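Local coordinates for protein tyrocidine synthetase 3 (Brevibacillus brevis, PDB 2JGP) that probably carries a peptidyl intermediate on a phosphopantetheine arm and forms peptide bonds during nonribosomal assembly of the antibiotic tyrocidine, at residues Q305-A310 with E475-V480; E316-L321 with S505-P510; T328-L333 with T430-Q435; L334-V339 with R497-I502; Q347-V352 with A376-P381. One frame throughout, in Å; residues are numbered along the deposited sequence.

Contact 1. Residues Q305-A310 with E475-V480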
# COMPACT_ATOMS: atom_id res chain seq x y z
N GLN A 305 -15.50 -13.74 -3.61
CA GLN A 305 -14.18 -14.15 -3.17
C GLN A 305 -14.11 -15.65 -2.95
O GLN A 305 -15.12 -16.29 -2.65
CB GLN A 305 -13.81 -13.43 -1.87
CG GLN A 305 -12.47 -13.88 -1.27
CD GLN A 305 -11.99 -13.02 -0.12
OE1 GLN A 305 -12.40 -11.87 0.04
NE2 GLN A 305 -11.09 -13.58 0.69
N CYS A 306 -12.92 -16.21 -3.12
CA CYS A 306 -12.62 -17.56 -2.67
C CYS A 306 -11.26 -17.57 -1.99
O CYS A 306 -10.40 -16.73 -2.28
CB CYS A 306 -12.64 -18.55 -3.84
SG CYS A 306 -11.54 -18.14 -5.19
N THR A 307 -11.08 -18.50 -1.05
CA THR A 307 -9.85 -18.59 -0.28
C THR A 307 -9.43 -20.05 -0.16
O THR A 307 -10.28 -20.93 -0.01
CB THR A 307 -10.03 -18.00 1.13
OG1 THR A 307 -10.50 -16.64 1.02
CG2 THR A 307 -8.72 -18.02 1.91
N ILE A 308 -8.12 -20.30 -0.23
CA ILE A 308 -7.58 -21.65 -0.08
C ILE A 308 -6.24 -21.59 0.65
O ILE A 308 -5.47 -20.65 0.45
CB ILE A 308 -7.42 -22.35 -1.45
CG1 ILE A 308 -7.05 -23.83 -1.27
CG2 ILE A 308 -6.38 -21.65 -2.31
CD1 ILE A 308 -7.30 -24.68 -2.49
N GLY A 309 -5.98 -22.58 1.50
CA GLY A 309 -4.72 -22.66 2.23
C GLY A 309 -3.62 -23.29 1.39
O GLY A 309 -3.87 -24.25 0.67
N ALA A 310 -2.41 -22.76 1.51
CA ALA A 310 -1.26 -23.27 0.76
C ALA A 310 -0.64 -24.50 1.43
O ALA A 310 0.10 -25.26 0.80
CB ALA A 310 -0.21 -22.19 0.61
N GLU A 475 -0.30 -21.34 8.14
CA GLU A 475 -0.04 -21.45 6.70
C GLU A 475 -0.27 -20.12 6.00
O GLU A 475 -0.89 -19.21 6.55
CB GLU A 475 -0.93 -22.52 6.04
CG GLU A 475 -2.42 -22.35 6.30
CD GLU A 475 -3.27 -23.33 5.51
OE1 GLU A 475 -2.74 -24.01 4.60
OE2 GLU A 475 -4.47 -23.43 5.80
N MET A 476 0.25 -20.01 4.79
CA MET A 476 -0.11 -18.93 3.89
C MET A 476 -1.43 -19.30 3.23
O MET A 476 -1.60 -20.44 2.78
CB MET A 476 0.97 -18.73 2.83
CG MET A 476 0.72 -17.58 1.88
SD MET A 476 1.78 -17.65 0.43
CE MET A 476 1.08 -19.07 -0.42
N THR A 477 -2.37 -18.36 3.18
CA THR A 477 -3.62 -18.55 2.47
C THR A 477 -3.64 -17.67 1.23
O THR A 477 -3.05 -16.59 1.22
CB THR A 477 -4.84 -18.21 3.34
OG1 THR A 477 -4.81 -16.82 3.68
CG2 THR A 477 -4.85 -19.05 4.61
N ILE A 478 -4.32 -18.16 0.20
CA ILE A 478 -4.44 -17.47 -1.08
C ILE A 478 -5.89 -17.06 -1.28
O ILE A 478 -6.78 -17.91 -1.32
CB ILE A 478 -3.98 -18.40 -2.23
CG1 ILE A 478 -2.48 -18.69 -2.12
CG2 ILE A 478 -4.27 -17.79 -3.60
CD1 ILE A 478 -1.62 -17.45 -2.26
N GLY A 479 -6.13 -15.75 -1.38
CA GLY A 479 -7.47 -15.21 -1.60
C GLY A 479 -7.57 -14.56 -2.97
O GLY A 479 -6.64 -13.88 -3.41
N VAL A 480 -8.71 -14.77 -3.63
CA VAL A 480 -8.99 -14.11 -4.91
C VAL A 480 -10.37 -13.46 -4.84
O VAL A 480 -11.37 -14.14 -4.61
CB VAL A 480 -8.92 -15.09 -6.09
CG1 VAL A 480 -9.25 -14.39 -7.41
CG2 VAL A 480 -7.53 -15.72 -6.17
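I308 and I478 face each other as a hydrogen-bonded antiparallel pair, the I478 N to I308 O bond measuring 2.8 Å and nearly straight at 176°. C306 and V480 repeat the arrangement two residues along, with V480 N giving to C306 O at 2.9 Å, and A310 N closes the ladder on M476 O. Between these pairs, T307 lies across from G479 and G309 from T477; T307 CA makes a CA-H...O contact with I478 O at 3.3 Å. Strand 303-309 is thereby attached as an outermost strand of the mixed sheet in the C-terminal part of the condensation domain. C306, I308, I478 and V480 share the face turned to helix 489-508, where I308 CG2 meets I478 CB at 4.0 Å. A methionine chain that bends at chi3 (70°) brings M476 CE to A310 CB, 3.5 Å away. The opposite face carries T307 and T477, with Q305 NE2 bonding to T307 OG1 at 3.1 Å. Further out, G311 N holds E475 OE1, keeping the carboxylate beside G309 CA, and T315 OG1 receives M476 N. On its other edge strand 476-483 pairs with strand 465-471, T477 bonding to T470 and G479 to S468.

Contact 2. Residues E316-L321 with S505-P510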
# COMPACT_ATOMS: atom_id res chain seq x y z
N GLU A 316 6.60 -23.00 3.96
CA GLU A 316 7.99 -23.06 4.42
C GLU A 316 8.96 -23.11 3.24
O GLU A 316 10.00 -22.45 3.26
CB GLU A 316 8.20 -24.27 5.32
CG GLU A 316 9.51 -24.25 6.06
CD GLU A 316 9.71 -25.48 6.92
OE1 GLU A 316 9.99 -25.31 8.13
OE2 GLU A 316 9.60 -26.61 6.39
N GLY A 317 8.63 -23.89 2.22
CA GLY A 317 9.46 -23.98 1.02
C GLY A 317 9.59 -22.65 0.30
O GLY A 317 10.67 -22.31 -0.18
N LEU A 318 8.49 -21.91 0.22
CA LEU A 318 8.50 -20.59 -0.41
C LEU A 318 9.39 -19.62 0.36
O LEU A 318 10.17 -18.88 -0.24
CB LEU A 318 7.07 -20.05 -0.54
CG LEU A 318 6.19 -20.81 -1.54
CD1 LEU A 318 4.72 -20.43 -1.40
CD2 LEU A 318 6.67 -20.57 -2.96
N HIS A 319 9.29 -19.65 1.69
CA HIS A 319 10.19 -18.86 2.55
C HIS A 319 11.65 -19.19 2.28
O HIS A 319 12.48 -18.29 2.14
CB HIS A 319 9.87 -19.06 4.03
CG HIS A 319 8.76 -18.19 4.54
ND1 HIS A 319 8.92 -16.83 4.74
CD2 HIS A 319 7.48 -18.48 4.88
CE1 HIS A 319 7.78 -16.32 5.19
NE2 HIS A 319 6.90 -17.30 5.28
N GLN A 320 11.97 -20.48 2.21
CA GLN A 320 13.35 -20.91 1.97
C GLN A 320 13.81 -20.55 0.56
O GLN A 320 14.98 -20.21 0.36
CB GLN A 320 13.50 -22.41 2.23
CG GLN A 320 13.28 -22.82 3.68
CD GLN A 320 14.48 -22.54 4.59
OE1 GLN A 320 15.40 -21.80 4.23
NE2 GLN A 320 14.47 -23.15 5.77
N LEU A 321 12.91 -20.60 -0.42
CA LEU A 321 13.25 -20.19 -1.79
C LEU A 321 13.62 -18.70 -1.83
O LEU A 321 14.59 -18.31 -2.50
CB LEU A 321 12.08 -20.46 -2.76
CG LEU A 321 12.32 -19.98 -4.20
CD1 LEU A 321 13.54 -20.66 -4.81
CD2 LEU A 321 11.09 -20.21 -5.05
N SER A 505 6.05 -26.34 -7.86
CA SER A 505 7.03 -26.66 -8.91
C SER A 505 8.30 -25.81 -8.82
O SER A 505 9.41 -26.33 -8.98
CB SER A 505 6.39 -26.48 -10.28
OG SER A 505 5.21 -27.24 -10.39
N ILE A 506 8.14 -24.51 -8.58
CA ILE A 506 9.28 -23.61 -8.50
C ILE A 506 10.08 -23.81 -7.20
O ILE A 506 11.29 -23.60 -7.18
CB ILE A 506 8.89 -22.11 -8.70
CG1 ILE A 506 7.96 -21.60 -7.61
CG2 ILE A 506 8.23 -21.93 -10.06
CD1 ILE A 506 8.62 -21.44 -6.25
N VAL A 507 9.41 -24.25 -6.13
CA VAL A 507 10.11 -24.63 -4.90
C VAL A 507 10.92 -25.93 -5.13
O VAL A 507 12.07 -26.04 -4.69
CB VAL A 507 9.13 -24.81 -3.71
CG1 VAL A 507 9.81 -25.51 -2.53
CG2 VAL A 507 8.60 -23.45 -3.26
N GLN A 508 10.31 -26.89 -5.83
CA GLN A 508 10.99 -28.13 -6.22
C GLN A 508 12.24 -27.84 -7.06
O GLN A 508 13.30 -28.41 -6.82
CB GLN A 508 10.03 -29.02 -7.03
CG GLN A 508 10.62 -30.38 -7.49
CD GLN A 508 9.80 -31.04 -8.59
OE1 GLN A 508 10.07 -32.18 -8.98
NE2 GLN A 508 8.78 -30.34 -9.08
N ASN A 509 12.09 -26.96 -8.04
CA ASN A 509 13.16 -26.65 -8.98
C ASN A 509 13.06 -25.20 -9.47
O ASN A 509 12.37 -24.94 -10.46
CB ASN A 509 13.11 -27.61 -10.17
CG ASN A 509 14.22 -27.36 -11.19
OD1 ASN A 509 15.16 -26.59 -10.94
ND2 ASN A 509 14.11 -28.00 -12.34
N PRO A 510 13.74 -24.26 -8.78
CA PRO A 510 13.69 -22.84 -9.14
C PRO A 510 14.26 -22.52 -10.52
O PRO A 510 14.00 -21.45 -11.05
CB PRO A 510 14.53 -22.16 -8.06
CG PRO A 510 14.73 -23.16 -6.99
CD PRO A 510 14.59 -24.50 -7.60
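V507 of helix 489-508 packs its two methyl groups against G317 and L318 of helix 312-325, an apolar helix-helix contact in the C-terminal part of the condensation domain, made where the later helix ends. The V507 branches divide the work. CG1 lies over the bare backbone of G317, 3.9 Å from its CA, while CG2 is directed to the L318 side chain. The approach at G317 is close because no side chain intervenes, and the two backbones come within 6.0 Å there, measured from G317 CA to V507 CA. L318 leaves its helix with CG beside its own backbone N, a course that carries CD2 toward the other helix, and it crosses V507 at about a right angle. The same CD2 methyl touches I506 CD1 at 3.9 Å. I506 reaches it by a folded chain, with chi1 at 64° and chi2 at 70°, that turns CD1 toward L318. L321 takes the other course, with CG anti to the backbone N (chi1 177°), and sends CD1 toward P510. Behind the leucines, L318 rests on L329 and L333 of helix 329-345, and F387 packs on both L321 and I506. Beyond the helix end, the P510 ring runs past L321 in the opposite direction, its CG 3.5 Å from L321 CD1.

Contact 3. Residues T328-L333 with T430-Q435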
# COMPACT_ATOMS: atom_id res chain seq x y z
N THR A 328 12.49 -11.45 -1.26
CA THR A 328 11.49 -11.50 -0.21
C THR A 328 10.41 -12.49 -0.63
O THR A 328 10.27 -12.79 -1.82
CB THR A 328 10.85 -10.11 0.02
OG1 THR A 328 10.20 -9.66 -1.18
CG2 THR A 328 11.92 -9.08 0.43
N LEU A 329 9.67 -13.02 0.34
CA LEU A 329 8.53 -13.88 0.03
C LEU A 329 7.56 -13.14 -0.88
O LEU A 329 7.04 -13.70 -1.83
CB LEU A 329 7.83 -14.33 1.31
CG LEU A 329 6.58 -15.20 1.12
CD1 LEU A 329 6.87 -16.41 0.24
CD2 LEU A 329 6.04 -15.62 2.47
N TYR A 330 7.35 -11.85 -0.60
CA TYR A 330 6.55 -10.99 -1.47
C TYR A 330 6.96 -11.12 -2.94
O TYR A 330 6.11 -11.32 -3.81
CB TYR A 330 6.70 -9.53 -1.03
CG TYR A 330 5.89 -8.56 -1.83
CD1 TYR A 330 4.65 -8.11 -1.38
CD2 TYR A 330 6.35 -8.07 -3.06
CE1 TYR A 330 3.90 -7.22 -2.11
CE2 TYR A 330 5.61 -7.18 -3.80
CZ TYR A 330 4.38 -6.76 -3.32
OH TYR A 330 3.64 -5.87 -4.04
N MET A 331 8.26 -11.01 -3.20
CA MET A 331 8.77 -11.08 -4.57
C MET A 331 8.56 -12.44 -5.23
O MET A 331 8.23 -12.53 -6.40
CB MET A 331 10.26 -10.73 -4.62
CG MET A 331 10.59 -9.26 -4.36
SD MET A 331 12.36 -9.07 -4.12
CE MET A 331 12.46 -7.36 -3.58
N VAL A 332 8.78 -13.50 -4.46
CA VAL A 332 8.62 -14.87 -4.95
C VAL A 332 7.17 -15.08 -5.39
O VAL A 332 6.90 -15.55 -6.50
CB VAL A 332 9.00 -15.90 -3.87
CG1 VAL A 332 8.58 -17.32 -4.29
CG2 VAL A 332 10.50 -15.83 -3.56
N LEU A 333 6.24 -14.71 -4.52
CA LEU A 333 4.81 -14.83 -4.80
C LEU A 333 4.36 -13.95 -5.98
O LEU A 333 3.57 -14.39 -6.82
CB LEU A 333 3.99 -14.48 -3.56
CG LEU A 333 4.22 -15.35 -2.33
CD1 LEU A 333 3.45 -14.78 -1.15
CD2 LEU A 333 3.82 -16.79 -2.60
N THR A 430 -5.40 -6.31 -12.78
CA THR A 430 -5.30 -7.15 -11.61
C THR A 430 -4.37 -6.51 -10.59
O THR A 430 -3.49 -5.73 -10.94
CB THR A 430 -4.80 -8.56 -11.97
OG1 THR A 430 -4.79 -9.37 -10.80
CG2 THR A 430 -3.39 -8.52 -12.56
N VAL A 431 -4.60 -6.84 -9.32
CA VAL A 431 -3.81 -6.35 -8.20
C VAL A 431 -3.30 -7.53 -7.39
O VAL A 431 -4.00 -8.54 -7.24
CB VAL A 431 -4.66 -5.40 -7.30
CG1 VAL A 431 -3.98 -5.16 -5.96
CG2 VAL A 431 -4.91 -4.08 -8.02
N PHE A 432 -2.08 -7.39 -6.87
CA PHE A 432 -1.48 -8.39 -5.99
C PHE A 432 -1.16 -7.75 -4.65
O PHE A 432 -0.59 -6.66 -4.62
CB PHE A 432 -0.19 -8.93 -6.62
CG PHE A 432 0.61 -9.81 -5.71
CD1 PHE A 432 0.32 -11.16 -5.61
CD2 PHE A 432 1.64 -9.29 -4.95
CE1 PHE A 432 1.05 -11.98 -4.76
CE2 PHE A 432 2.38 -10.10 -4.10
CZ PHE A 432 2.08 -11.44 -4.00
N THR A 433 -1.55 -8.40 -3.55
CA THR A 433 -1.17 -7.95 -2.20
C THR A 433 -0.68 -9.10 -1.33
O THR A 433 -1.06 -10.25 -1.55
CB THR A 433 -2.33 -7.24 -1.45
OG1 THR A 433 -3.33 -8.19 -1.07
CG2 THR A 433 -2.96 -6.15 -2.31
N PHE A 434 0.17 -8.79 -0.36
CA PHE A 434 0.66 -9.79 0.60
C PHE A 434 0.64 -9.18 2.01
O PHE A 434 1.16 -8.08 2.21
CB PHE A 434 2.06 -10.27 0.22
CG PHE A 434 2.71 -11.16 1.24
CD1 PHE A 434 2.15 -12.39 1.56
CD2 PHE A 434 3.87 -10.77 1.90
CE1 PHE A 434 2.73 -13.21 2.52
CE2 PHE A 434 4.47 -11.60 2.85
CZ PHE A 434 3.89 -12.82 3.16
N GLN A 435 0.02 -9.88 2.96
CA GLN A 435 -0.14 -9.37 4.33
C GLN A 435 0.26 -10.43 5.36
O GLN A 435 0.41 -11.61 5.02
CB GLN A 435 -1.59 -8.94 4.59
CG GLN A 435 -2.29 -8.24 3.41
CD GLN A 435 -3.09 -9.20 2.53
OE1 GLN A 435 -2.73 -9.48 1.39
NE2 GLN A 435 -4.19 -9.72 3.08
O HOH W 1 1.20 -5.18 -3.01
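Y330 and F432 both carry CG anti to the backbone N, at chi1 -178° and 171°, and these torsions send the tyrosine from its helix and the phenylalanine from its strand past each other in opposite directions. This helix-on-sheet packing inside the condensation domain sets the first turn of helix 329-345 on strand 430-435, which pairs with strand 465-471 and bonds to G353 of strand 350-356 on its other edge. The two rings form a T-shaped, edge-to-face pair with planes at 78° and centroids 5.3 Å apart. F432 supplies the edge: its CE2 stands over one face of the Y330 ring, offset toward the rim. F434, two residues along the strand, has its CB 3.7 Å from Y330 CD1, while its ring is received by two leucines one helical turn apart. L329 CD2 meets F434 CZ at 3.6 Å, L333 CD1 lies against F434 CD1, and both leucine side chains run at about a right angle to that of F434 and come to its ring obliquely. L333 also touches F432, through its CB. T328, the N-cap residue, accepts M331 N on OG1 at 3.1 Å, capping the turn from which Y330 projects. Y402 and T354 also pack against Y330. At the phenol end a water lies in the ring plane, 2.7 Å from Y330 OH, and donates to F432 O at 2.8 Å.

Contact 4. Residues L334-V339 with R497-I502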
# COMPACT_ATOMS: atom_id res chain seq x y z
N LEU A 334 4.87 -12.72 -6.05
CA LEU A 334 4.57 -11.86 -7.19
C LEU A 334 5.08 -12.48 -8.48
O LEU A 334 4.41 -12.45 -9.51
CB LEU A 334 5.18 -10.46 -7.01
CG LEU A 334 5.00 -9.48 -8.17
CD1 LEU A 334 3.51 -9.27 -8.50
CD2 LEU A 334 5.69 -8.16 -7.83
N ALA A 335 6.29 -13.05 -8.41
CA ALA A 335 6.87 -13.74 -9.55
C ALA A 335 5.99 -14.92 -9.97
O ALA A 335 5.68 -15.07 -11.14
CB ALA A 335 8.29 -14.22 -9.20
N ALA A 336 5.58 -15.74 -9.00
CA ALA A 336 4.70 -16.88 -9.26
C ALA A 336 3.35 -16.43 -9.82
O ALA A 336 2.77 -17.09 -10.68
CB ALA A 336 4.49 -17.71 -7.99
N TYR A 337 2.87 -15.30 -9.33
CA TYR A 337 1.61 -14.76 -9.81
C TYR A 337 1.73 -14.33 -11.27
O TYR A 337 0.85 -14.63 -12.08
CB TYR A 337 1.15 -13.60 -8.91
CG TYR A 337 -0.20 -13.04 -9.29
CD1 TYR A 337 -1.33 -13.86 -9.30
CD2 TYR A 337 -0.36 -11.70 -9.61
CE1 TYR A 337 -2.58 -13.35 -9.65
CE2 TYR A 337 -1.60 -11.19 -9.95
CZ TYR A 337 -2.71 -12.02 -9.96
OH TYR A 337 -3.94 -11.51 -10.31
N ASN A 338 2.84 -13.68 -11.63
CA ASN A 338 3.09 -13.33 -13.03
C ASN A 338 3.12 -14.53 -13.99
O ASN A 338 2.61 -14.44 -15.12
CB ASN A 338 4.39 -12.53 -13.18
CG ASN A 338 4.19 -11.06 -12.96
OD1 ASN A 338 4.07 -10.29 -13.92
ND2 ASN A 338 4.13 -10.65 -11.70
N VAL A 339 3.72 -15.64 -13.57
CA VAL A 339 3.72 -16.85 -14.42
C VAL A 339 2.32 -17.47 -14.52
O VAL A 339 1.93 -17.96 -15.58
CB VAL A 339 4.82 -17.90 -14.04
CG1 VAL A 339 5.37 -17.70 -12.64
CG2 VAL A 339 4.33 -19.34 -14.26
N ARG A 497 -5.78 -23.10 -7.31
CA ARG A 497 -5.06 -24.37 -7.27
C ARG A 497 -3.87 -24.35 -8.22
O ARG A 497 -2.82 -24.89 -7.91
CB ARG A 497 -5.98 -25.55 -7.64
CG ARG A 497 -7.12 -25.81 -6.65
CD ARG A 497 -7.74 -27.20 -6.86
NE ARG A 497 -8.41 -27.34 -8.16
CZ ARG A 497 -9.65 -26.93 -8.44
NH1 ARG A 497 -10.40 -26.33 -7.52
NH2 ARG A 497 -10.14 -27.12 -9.66
N HIS A 498 -4.05 -23.73 -9.39
CA HIS A 498 -2.97 -23.60 -10.36
C HIS A 498 -1.83 -22.73 -9.84
O HIS A 498 -0.67 -23.00 -10.12
CB HIS A 498 -3.49 -23.07 -11.70
CG HIS A 498 -4.25 -24.08 -12.50
ND1 HIS A 498 -4.21 -25.43 -12.23
CD2 HIS A 498 -5.05 -23.95 -13.58
CE1 HIS A 498 -4.97 -26.08 -13.09
NE2 HIS A 498 -5.49 -25.20 -13.93
N PHE A 499 -2.15 -21.70 -9.05
CA PHE A 499 -1.11 -20.92 -8.39
C PHE A 499 -0.28 -21.81 -7.46
O PHE A 499 0.95 -21.72 -7.44
CB PHE A 499 -1.70 -19.74 -7.59
CG PHE A 499 -0.65 -18.95 -6.85
CD1 PHE A 499 0.07 -17.95 -7.51
CD2 PHE A 499 -0.37 -19.21 -5.52
CE1 PHE A 499 1.04 -17.23 -6.83
CE2 PHE A 499 0.62 -18.50 -4.84
CZ PHE A 499 1.32 -17.50 -5.50
N LEU A 500 -0.96 -22.66 -6.70
CA LEU A 500 -0.29 -23.55 -5.75
C LEU A 500 0.54 -24.61 -6.46
O LEU A 500 1.58 -25.01 -5.96
CB LEU A 500 -1.29 -24.22 -4.81
CG LEU A 500 -2.09 -23.28 -3.91
CD1 LEU A 500 -3.08 -24.08 -3.07
CD2 LEU A 500 -1.16 -22.46 -3.02
N THR A 501 0.08 -25.08 -7.62
CA THR A 501 0.86 -26.02 -8.42
C THR A 501 2.13 -25.33 -8.95
O THR A 501 3.22 -25.90 -8.88
CB THR A 501 0.04 -26.65 -9.57
OG1 THR A 501 -0.43 -25.63 -10.46
CG2 THR A 501 -1.16 -27.41 -9.03
N ILE A 502 2.00 -24.10 -9.45
CA ILE A 502 3.16 -23.35 -9.91
C ILE A 502 4.14 -23.15 -8.75
O ILE A 502 5.34 -23.36 -8.90
CB ILE A 502 2.75 -21.99 -10.53
CG1 ILE A 502 2.06 -22.21 -11.87
CG2 ILE A 502 3.98 -21.10 -10.72
CD1 ILE A 502 1.27 -21.00 -12.36
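The F499 ring meets helix 329-345 with its edge: Y337 N lies near the ring plane, 3.7 Å from F499 CE1, and A336 CB approaches that carbon obliquely at the same distance. Y337 adds its CB, 4.2 Å from F499 CE1, while its own ring projects away from the helix toward F467 and T430. F499 reaches this position because its CG is anti to the backbone N (chi1 178°), which extends the ring across to the other helix. One turn later I502 takes over, its CG2 and CD1 branches lying alongside V339; I502 CD1 and V339 CG2 are 4.0 Å apart. With the small A336 at this point, the segment axes pass 9.5 Å apart, with an angle of 118° between their directions. Within helix 329-345, L334 O is gripped from opposite faces of its plane by N338 N and N338 ND2, the latter bond 2.8 Å long and almost straight. Y337 OH lies very close to T430 OG1 of strand 430-435, probably hydrogen-bonded, and F467 of strand 465-471 meets the rings of both Y337 and F499. Helix 329-345 thus lies with helix 489-508 on one flank, while helix 387-403 packs on L334, A335 and N338.

Contact 5. Residues Q347-V352 with A376-P381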
# COMPACT_ATOMS: atom_id res chain seq x y z
N GLN A 347 0.36 -14.71 -22.57
CA GLN A 347 1.13 -13.48 -22.78
C GLN A 347 2.44 -13.54 -22.01
O GLN A 347 2.55 -14.27 -21.02
CB GLN A 347 0.32 -12.27 -22.32
CG GLN A 347 -0.88 -11.95 -23.19
CD GLN A 347 -1.69 -10.79 -22.66
OE1 GLN A 347 -2.03 -10.74 -21.48
NE2 GLN A 347 -2.01 -9.85 -23.54
N GLU A 348 3.43 -12.77 -22.46
CA GLU A 348 4.76 -12.77 -21.87
C GLU A 348 5.20 -11.36 -21.46
O GLU A 348 6.39 -11.10 -21.29
CB GLU A 348 5.76 -13.38 -22.86
CG GLU A 348 5.35 -14.75 -23.37
CD GLU A 348 6.48 -15.48 -24.06
OE1 GLU A 348 6.58 -16.71 -23.89
OE2 GLU A 348 7.27 -14.82 -24.76
N ASP A 349 4.23 -10.48 -21.29
CA ASP A 349 4.47 -9.09 -20.90
C ASP A 349 3.22 -8.66 -20.15
O ASP A 349 2.14 -8.54 -20.74
CB ASP A 349 4.70 -8.24 -22.14
CG ASP A 349 5.13 -6.81 -21.83
OD1 ASP A 349 5.16 -6.41 -20.64
OD2 ASP A 349 5.42 -6.08 -22.80
N ILE A 350 3.38 -8.44 -18.84
CA ILE A 350 2.25 -8.34 -17.92
C ILE A 350 2.48 -7.25 -16.88
O ILE A 350 3.57 -7.15 -16.32
CB ILE A 350 2.03 -9.68 -17.18
CG1 ILE A 350 1.81 -10.81 -18.20
CG2 ILE A 350 0.84 -9.56 -16.21
CD1 ILE A 350 1.32 -12.09 -17.61
N ILE A 351 1.44 -6.46 -16.62
CA ILE A 351 1.47 -5.42 -15.59
C ILE A 351 0.52 -5.80 -14.46
O ILE A 351 -0.64 -6.14 -14.70
CB ILE A 351 1.08 -4.04 -16.17
CG1 ILE A 351 1.91 -3.73 -17.42
CG2 ILE A 351 1.26 -2.94 -15.12
CD1 ILE A 351 1.41 -2.55 -18.21
N VAL A 352 1.03 -5.78 -13.23
CA VAL A 352 0.26 -6.10 -12.03
C VAL A 352 0.33 -4.92 -11.07
O VAL A 352 1.42 -4.47 -10.75
CB VAL A 352 0.81 -7.35 -11.32
CG1 VAL A 352 0.10 -7.56 -9.98
CG2 VAL A 352 0.68 -8.59 -12.24
N ALA A 376 2.49 0.33 -10.71
CA ALA A 376 2.24 -0.53 -11.85
C ALA A 376 3.49 -1.36 -12.09
O ALA A 376 4.47 -0.86 -12.65
CB ALA A 376 1.90 0.30 -13.08
N MET A 377 3.47 -2.62 -11.67
CA MET A 377 4.64 -3.48 -11.77
C MET A 377 4.61 -4.26 -13.08
O MET A 377 3.74 -5.12 -13.28
CB MET A 377 4.67 -4.43 -10.57
CG MET A 377 6.04 -4.92 -10.23
SD MET A 377 7.05 -3.64 -9.45
CE MET A 377 6.49 -3.66 -7.76
N ARG A 378 5.55 -3.96 -13.96
CA ARG A 378 5.63 -4.61 -15.27
C ARG A 378 6.74 -5.65 -15.29
O ARG A 378 7.88 -5.37 -14.92
CB ARG A 378 5.88 -3.58 -16.37
CG ARG A 378 5.94 -4.16 -17.78
CD ARG A 378 6.16 -3.06 -18.79
NE ARG A 378 6.13 -3.54 -20.18
CZ ARG A 378 5.98 -2.76 -21.24
NH1 ARG A 378 5.86 -1.44 -21.11
NH2 ARG A 378 5.96 -3.29 -22.46
N ASN A 379 6.40 -6.86 -15.75
CA ASN A 379 7.37 -7.94 -15.88
C ASN A 379 7.12 -8.73 -17.15
O ASN A 379 6.04 -8.64 -17.73
CB ASN A 379 7.30 -8.85 -14.66
CG ASN A 379 7.99 -8.25 -13.45
OD1 ASN A 379 7.35 -7.78 -12.51
ND2 ASN A 379 9.32 -8.23 -13.49
N LYS A 380 8.12 -9.50 -17.56
CA LYS A 380 8.10 -10.19 -18.84
C LYS A 380 8.36 -11.68 -18.66
O LYS A 380 9.47 -12.16 -18.91
CB LYS A 380 9.10 -9.54 -19.79
CG LYS A 380 8.72 -8.10 -20.12
CD LYS A 380 9.65 -7.46 -21.13
CE LYS A 380 9.35 -5.98 -21.27
NZ LYS A 380 10.35 -5.30 -22.14
N PRO A 381 7.33 -12.42 -18.20
CA PRO A 381 7.44 -13.87 -18.03
C PRO A 381 7.47 -14.60 -19.37
O PRO A 381 6.46 -15.15 -19.82
CB PRO A 381 6.20 -14.21 -17.20
CG PRO A 381 5.21 -13.18 -17.57
CD PRO A 381 6.00 -11.92 -17.81
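An antiparallel strand pair, strand 350-356 with strand 373-379, begins here with a charged pair beside its end: D349 and R378. The guanidinium takes the carboxylate side-on, R378 NE giving to D349 OD1 at 3.1 Å and R378 NH2 to D349 OD2 at 2.9 Å. Each oxygen uses its syn lone pair, and the two planes are 24° apart, so the bidentate salt bridge fixes both groups in rotation. R378 extends fully from CG to NE, which lets it pass I351 and reach the aspartate. NH1 makes a second salt bridge, to D282, so the buried charge is probably well compensated. The strand pair lies in the C-terminal part of the condensation domain, where strand 350-356 also reaches strand 430-435 through G353. I350 and N379 form one hydrogen-bonded pair, with N379 N to I350 O at 2.9 Å, and V352 and M377 form the next. I351 and R378 make the non-hydrogen-bonded pair between them. I350, V352, M377 and N379 share a face, on which V352 packs on T430 and F432 and the others on helices 329-345 and 387-403; there I350 CD1 also lies 4.0 Å from P381 CG. The other face holds I351, whose CG2 touches A376 CB at 3.9 Å, with F280 packing on both. Past the strand end, E348 O lies 3.1 Å from K380 CA, and the E348 carboxylate pairs with R383.

Contacts 3 and 4 share helix 329-345: contact 3 uses its start and contact 4 the following turns, and the two meet where F432 CZ lies 3.7 Å from L334 N. Contacts 1 and 3 reach the same sheet, with M476 SD of contact 1 3.7 Å from L333 CD1 of contact 3; contact 1 also touches contact 4, I478 CD1 being 3.6 Å from F499 CE2. Helix 489-508 continues from contact 4 into contact 2, whose L318 CB packs on L329 CD1 of contact 3. Contact 5 joins through V352 CG1, 3.6 Å from F432 CB, but stays about 11 Å from contacts 1 and 2 at the nearest atoms. The sodium ion, bound by Q396 and D400, lies about 11 Å from the M377 side chain of contact 5.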